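Local coordinates for protein agmatinase (Burkholderia thailandensis, PDB 4DZ4) that probably hydrolyses agmatine to putrescine and urea, using a pair of manganese ions in each subunit, at residues B[163-168]-B[246-251]. Residues are numbered along the deposited sequence; the frame is centred on the assembly and turned at random.
Sequences DAHCDT and DIDCLD. With MN (manganese (II) ion), chain Q; MN (manganese (II) ion), chain P.
The binuclear manganese site of the arginase fold is built here, where D163, just after strand 158-162, and D246, the last residue of the neighbouring parallel strand 240-246, meet on two metals. Aspartate suits both places because a carboxylate can join two cations. D163 does so with one oxygen each, OD1 at 2.1 Å from the manganese of chain Q and OD2 on that of chain P. D246, its CG anti to the backbone N (chi1 178°), uses OD2 alone, 2.2 Å from the first ion and a longer 2.6 Å from the second. The two carboxylate planes stand 73° apart, and the shared ions probably offset the repulsion of their close oxygens. D248 grips the chain Q ion with both oxygens; H165 adds an imidazole nitrogen, ND1, at 2.3 Å, and D248 CG lies in the ring plane at its edge. D167 OD2 and H139 ND1 also bind the chain P ion. In two Asx turns, H165 N and D248 N donate hydrogen bonds to D163 OD1 and D246 OD1 from above the carboxylate planes. A164 N meets D248 OD2 nearly along its C-O axis (3.1 Å, N-H...O angle 162°). A water bridges the ions, as does the nucleophile in arginases, and donates a hydrogen bond to D167 OD1 at 3.0 Å.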
ATOM      1  N   ASP B 163      15.579  17.730  13.282  1.00  9.84           N
ATOM      2  CA  ASP B 163      15.496  17.678  11.816  1.00  9.88           C
ATOM      3  C   ASP B 163      16.680  16.922  11.280  1.00  9.83           C
ATOM      4  O   ASP B 163      17.778  17.017  11.844  1.00 10.13           O
ATOM      5  CB  ASP B 163      15.554  19.115  11.255  1.00  9.47           C
ATOM      6  CG  ASP B 163      14.835  19.289   9.922  1.00 10.16           C
ATOM      7  OD1 ASP B 163      15.003  18.459   9.004  1.00 10.19           O
ATOM      8  OD2 ASP B 163      14.168  20.337   9.771  1.00  9.88           O
ATOM      9  N   ALA B 164      16.482  16.226  10.170  1.00  9.54           N
ATOM     10  CA  ALA B 164      17.630  15.753   9.384  1.00  9.33           C
ATOM     11  C   ALA B 164      18.345  16.910   8.667  1.00  9.50           C
ATOM     12  O   ALA B 164      19.491  16.743   8.232  1.00  9.59           O
ATOM     13  CB  ALA B 164      17.169  14.720   8.344  1.00  9.40           C
ATOM     14  N   HIS B 165      17.654  18.054   8.526  1.00  9.29           N
ATOM     15  CA  HIS B 165      18.082  19.200   7.700  1.00  9.58           C
ATOM     16  C   HIS B 165      18.184  20.488   8.522  1.00  9.98           C
ATOM     17  O   HIS B 165      17.318  20.807   9.314  1.00  9.62           O
ATOM     18  CB  HIS B 165      17.071  19.467   6.576  1.00  9.59           C
ATOM     19  CG  HIS B 165      16.749  18.250   5.753  1.00  9.86           C
ATOM     20  ND1 HIS B 165      15.696  17.436   6.031  1.00 10.19           N
ATOM     21  CD2 HIS B 165      17.377  17.722   4.635  1.00 10.44           C
ATOM     22  CE1 HIS B 165      15.676  16.422   5.126  1.00 10.22           C
ATOM     23  NE2 HIS B 165      16.692  16.613   4.270  1.00 10.47           N
ATOM     24  N   CYS B 166      19.228  21.255   8.263  1.00 10.23           N
ATOM     25  CA  CYS B 166      19.446  22.516   8.986  1.00 10.90           C
ATOM     26  C   CYS B 166      18.503  23.630   8.546  1.00 11.27           C
ATOM     27  O   CYS B 166      18.222  24.569   9.322  1.00 11.46           O
ATOM     28  CB  CYS B 166      20.892  22.965   8.815  1.00 11.69           C
ATOM     29  SG  CYS B 166      21.356  23.325   7.106  1.00 12.38           S
ATOM     30  N   ASP B 167      18.008  23.528   7.310  1.00 11.00           N
ATOM     31  CA  ASP B 167      17.125  24.548   6.717  1.00 11.56           C
ATOM     32  C   ASP B 167      17.708  25.961   6.783  1.00 12.13           C
ATOM     33  O   ASP B 167      16.968  26.959   6.828  1.00 12.62           O
ATOM     34  CB  ASP B 167      15.718  24.449   7.325  1.00 11.66           C
ATOM     35  CG  ASP B 167      15.098  23.052   7.105  1.00 11.47           C
ATOM     36  OD1 ASP B 167      15.533  22.367   6.138  1.00 11.50           O
ATOM     37  OD2 ASP B 167      14.205  22.649   7.875  1.00 12.14           O
ATOM     38  N   THR B 168      19.037  26.042   6.772  1.00 12.20           N
ATOM     39  CA  THR B 168      19.755  27.311   6.790  1.00 12.89           C
ATOM     40  C   THR B 168      20.631  27.517   5.536  1.00 13.50           C
ATOM     41  O   THR B 168      21.526  28.346   5.539  1.00 14.37           O
ATOM     42  CB  THR B 168      20.638  27.428   8.069  1.00 13.06           C
ATOM     43  OG1 THR B 168      21.467  26.253   8.177  1.00 13.05           O
ATOM     44  CG2 THR B 168      19.785  27.557   9.319  1.00 13.15           C
ATOM     45  N   ASP B 246      10.692  18.567  13.043  1.00 10.37           N
ATOM     46  CA  ASP B 246      10.470  18.031  11.689  1.00 10.20           C
ATOM     47  C   ASP B 246      10.517  16.509  11.853  1.00  9.80           C
ATOM     48  O   ASP B 246      11.515  15.981  12.297  1.00  9.79           O
ATOM     49  CB  ASP B 246      11.553  18.589  10.749  1.00 10.67           C
ATOM     50  CG  ASP B 246      11.464  18.041   9.281  1.00 10.83           C
ATOM     51  OD1 ASP B 246      10.792  17.019   9.042  1.00 10.79           O
ATOM     52  OD2 ASP B 246      12.106  18.644   8.387  1.00 11.52           O
ATOM     53  N   ILE B 247       9.411  15.823  11.556  1.00  9.04           N
ATOM     54  CA  ILE B 247       9.319  14.373  11.730  1.00  9.43           C
ATOM     55  C   ILE B 247      10.438  13.598  11.002  1.00  9.38           C
ATOM     56  O   ILE B 247      10.796  12.488  11.423  1.00  9.29           O
ATOM     57  CB  ILE B 247       7.904  13.860  11.367  1.00  9.26           C
ATOM     58  CG1 ILE B 247       7.558  12.560  12.163  1.00  9.94           C
ATOM     59  CG2 ILE B 247       7.745  13.718   9.832  1.00  9.07           C
ATOM     60  CD1 ILE B 247       7.556  12.677  13.680  1.00 10.40           C
ATOM     61  N   ASP B 248      11.037  14.200   9.973  1.00  9.09           N
ATOM     62  CA  ASP B 248      12.167  13.544   9.279  1.00  9.70           C
ATOM     63  C   ASP B 248      13.462  13.513  10.100  1.00  9.58           C
ATOM     64  O   ASP B 248      14.463  12.937   9.672  1.00  9.84           O
ATOM     65  CB  ASP B 248      12.366  14.080   7.841  1.00 10.59           C
ATOM     66  CG  ASP B 248      13.080  15.458   7.762  1.00 11.85           C
ATOM     67  OD1 ASP B 248      12.888  16.102   6.698  1.00 12.34           O
ATOM     68  OD2 ASP B 248      13.781  15.908   8.700  1.00 12.55           O
ATOM     69  N   CYS B 249      13.427  14.118  11.294  1.00  9.89           N
ATOM     70  CA  CYS B 249      14.479  13.859  12.311  1.00  9.87           C
ATOM     71  C   CYS B 249      14.559  12.313  12.553  1.00  9.59           C
ATOM     72  O   CYS B 249      15.645  11.738  12.663  1.00  9.55           O
ATOM     73  CB  CYS B 249      14.097  14.559  13.621  1.00 10.92           C
ATOM     74  SG  CYS B 249      15.337  14.296  14.909  1.00 13.45           S
ATOM     75  N   LEU B 250      13.398  11.667  12.583  1.00  8.90           N
ATOM     76  CA  LEU B 250      13.337  10.232  12.810  1.00  8.76           C
ATOM     77  C   LEU B 250      13.824   9.504  11.557  1.00  8.29           C
ATOM     78  O   LEU B 250      13.640   9.993  10.435  1.00  8.56           O
ATOM     79  CB  LEU B 250      11.890   9.792  13.136  1.00  9.08           C
ATOM     80  CG  LEU B 250      11.278  10.525  14.328  1.00  9.38           C
ATOM     81  CD1 LEU B 250       9.874   9.991  14.631  1.00  9.77           C
ATOM     82  CD2 LEU B 250      12.161  10.407  15.565  1.00 10.35           C
ATOM     83  N   ASP B 251      14.464   8.360  11.765  1.00  8.28           N
ATOM     84  CA  ASP B 251      14.840   7.513  10.649  1.00  7.96           C
ATOM     85  C   ASP B 251      13.612   7.192   9.805  1.00  7.85           C
ATOM     86  O   ASP B 251      12.533   7.048  10.351  1.00  7.61           O
ATOM     87  CB  ASP B 251      15.492   6.217  11.134  1.00  8.51           C
ATOM     88  CG  ASP B 251      16.199   5.494   9.983  1.00  8.80           C
ATOM     89  OD1 ASP B 251      17.354   5.839   9.653  1.00  9.06           O
ATOM     90  OD2 ASP B 251      15.534   4.653   9.352  1.00  9.49           O
TER
HETATM   91 MN    MN Q 402      13.847  17.969   7.300  1.00 13.04          MN
HETATM   92 MN    MN P 401      13.050  21.012   8.009  0.78 14.69          MN
HETATM   93  O   HOH W   1      13.849  19.923   6.606  1.00 13.72           O